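Local structure of HIGH potential IRON sulfur protein (Ectothiorhodospira shaposhnikovii, 1HPI) at residues A13-H18 against V23-Y28. The protein carries electrons in the anaerobic electron transport of photosynthetic bacteria, using a high-potential [4Fe-4S] cluster. Residues are numbered along the deposited sequence; the frame is centred on the assembly and turned at random.
Sequences ALEYRH and VQHPAY
Two parts of the long connection between helix 9-13 and strand 48-50 of the HiPIP fold meet in a surface contact, where Glu15 reaches the ring edge of His25 and Arg17 lies against Val23. The contact is small, with 142 Å² buried between 13-18 and 23-28. Glu15 OE2 stands at the imidazole edge, near its plane, 3.7 Å from His25 CD2. Glu15 OE2 is also 3.8 Å from His25 NE2, too long for a hydrogen bond. The carboxylate is turned steeply against the ring, the planes 72° apart, and the two side chains cross at about a right angle. The positive phi of Glu15 marks it as the C-prime residue of the Schellman motif ending the helix, and from this turn its side chain extends toward 23-28.

On the His25 side, a type I beta turn runs from His25 to Tyr28, closed by Tyr28 N to His25 O (3.1 Å). With CG anti to the backbone N (chi1 -170°), the imidazole swings beside its own turn, where Ala27 N gives His25 ND1 a fairly straight bond (3.0 Å, 157°) tilted somewhat from the ring plane. Replacing His25 with an alanine would probably leave the Ala27 amide without this acceptor and open a gap beside Glu15. The ring also meets that of Trp64 at an oblique angle and touches Thr66.

The second point of contact is aliphatic: Arg17 CG packs on Val23 CG2 at 3.9 Å, and Arg17 CB is 4.1 Å from Val23 CG2. Between Glu15 and Arg17, Tyr16 points away from 23-28 and touches the iron-sulfur cluster; Tyr16 OH pairs with His18 ND1 at 2.8 Å and also hydrogen-bonds Ser60 N.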
# COMPACT_ATOMS: atom_id res chain seq x y z
N ALA A 13 8.52 -7.22 3.80
CA ALA A 13 8.90 -6.60 5.05
C ALA A 13 7.77 -5.82 5.69
O ALA A 13 7.68 -5.72 6.91
CB ALA A 13 10.13 -5.72 4.88
N LEU A 14 6.92 -5.24 4.85
CA LEU A 14 5.79 -4.45 5.32
C LEU A 14 4.47 -5.19 5.17
O LEU A 14 3.40 -4.60 5.34
CB LEU A 14 5.76 -3.11 4.59
CG LEU A 14 6.94 -2.24 5.01
CD1 LEU A 14 6.92 -0.92 4.26
CD2 LEU A 14 6.91 -2.00 6.52
N GLU A 15 4.54 -6.48 4.86
CA GLU A 15 3.34 -7.30 4.70
C GLU A 15 2.34 -6.68 3.75
O GLU A 15 1.13 -6.69 3.94
CB GLU A 15 2.73 -7.62 6.07
CG GLU A 15 3.81 -8.42 6.81
CD GLU A 15 3.27 -9.13 8.00
OE1 GLU A 15 2.39 -10.05 7.69
OE2 GLU A 15 3.61 -8.84 9.13
N TYR A 16 2.90 -6.13 2.69
CA TYR A 16 2.07 -5.48 1.69
C TYR A 16 1.23 -6.42 0.85
O TYR A 16 1.66 -7.49 0.47
CB TYR A 16 2.98 -4.64 0.77
CG TYR A 16 2.29 -4.17 -0.50
CD1 TYR A 16 1.60 -2.96 -0.50
CD2 TYR A 16 2.32 -4.92 -1.68
CE1 TYR A 16 0.95 -2.50 -1.65
CE2 TYR A 16 1.68 -4.49 -2.84
CZ TYR A 16 0.99 -3.27 -2.81
OH TYR A 16 0.34 -2.82 -3.94
N ARG A 17 0.01 -5.99 0.53
CA ARG A 17 -0.91 -6.75 -0.31
C ARG A 17 -1.54 -5.79 -1.32
O ARG A 17 -1.86 -4.66 -0.96
CB ARG A 17 -2.10 -7.37 0.41
CG ARG A 17 -1.70 -8.42 1.42
CD ARG A 17 -0.97 -9.62 0.82
NE ARG A 17 -0.36 -10.37 1.91
CZ ARG A 17 0.93 -10.29 2.21
NH1 ARG A 17 1.76 -9.52 1.53
NH2 ARG A 17 1.42 -11.00 3.23
N HIS A 18 -1.73 -6.21 -2.56
CA HIS A 18 -2.35 -5.33 -3.55
C HIS A 18 -3.84 -5.12 -3.25
O HIS A 18 -4.44 -4.13 -3.67
CB HIS A 18 -2.30 -5.97 -4.94
CG HIS A 18 -0.96 -6.10 -5.54
ND1 HIS A 18 -0.05 -5.05 -5.53
CD2 HIS A 18 -0.39 -7.15 -6.18
CE1 HIS A 18 1.04 -5.49 -6.16
NE2 HIS A 18 0.87 -6.74 -6.57
N VAL A 23 -5.94 -8.97 3.59
CA VAL A 23 -5.06 -8.82 4.73
C VAL A 23 -5.57 -9.50 5.99
O VAL A 23 -6.73 -9.38 6.34
CB VAL A 23 -4.91 -7.33 5.03
CG1 VAL A 23 -4.22 -7.14 6.37
CG2 VAL A 23 -4.12 -6.63 3.92
N GLN A 24 -4.69 -10.21 6.68
CA GLN A 24 -5.01 -10.88 7.92
C GLN A 24 -3.85 -10.49 8.84
O GLN A 24 -2.82 -11.15 8.87
CB GLN A 24 -5.23 -12.39 7.73
CG GLN A 24 -4.98 -13.16 9.03
CD GLN A 24 -5.68 -14.49 9.02
OE1 GLN A 24 -5.43 -15.33 9.89
NE2 GLN A 24 -6.58 -14.68 8.05
N HIS A 25 -4.03 -9.36 9.54
CA HIS A 25 -3.05 -8.77 10.44
C HIS A 25 -3.73 -8.04 11.58
O HIS A 25 -4.71 -7.34 11.37
CB HIS A 25 -2.21 -7.77 9.62
CG HIS A 25 -0.99 -7.24 10.33
ND1 HIS A 25 -1.08 -6.22 11.26
CD2 HIS A 25 0.33 -7.60 10.23
CE1 HIS A 25 0.16 -5.97 11.71
NE2 HIS A 25 1.02 -6.80 11.11
N PRO A 26 -3.22 -8.18 12.80
CA PRO A 26 -3.79 -7.56 13.98
C PRO A 26 -3.99 -6.06 13.94
O PRO A 26 -4.91 -5.53 14.55
CB PRO A 26 -2.92 -7.99 15.17
CG PRO A 26 -2.09 -9.15 14.66
CD PRO A 26 -2.01 -8.97 13.15
N ALA A 27 -3.11 -5.36 13.23
CA ALA A 27 -3.23 -3.91 13.14
C ALA A 27 -4.21 -3.42 12.09
O ALA A 27 -4.64 -2.28 12.12
CB ALA A 27 -1.87 -3.32 12.79
N TYR A 28 -4.55 -4.28 11.14
CA TYR A 28 -5.45 -3.90 10.08
C TYR A 28 -6.89 -3.67 10.51
O TYR A 28 -7.41 -4.38 11.35
CB TYR A 28 -5.38 -4.93 8.93
CG TYR A 28 -6.45 -4.73 7.87
CD1 TYR A 28 -6.24 -3.82 6.83
CD2 TYR A 28 -7.65 -5.44 7.88
CE1 TYR A 28 -7.21 -3.61 5.84
CE2 TYR A 28 -8.62 -5.25 6.90
CZ TYR A 28 -8.40 -4.33 5.87
OH TYR A 28 -9.37 -4.15 4.90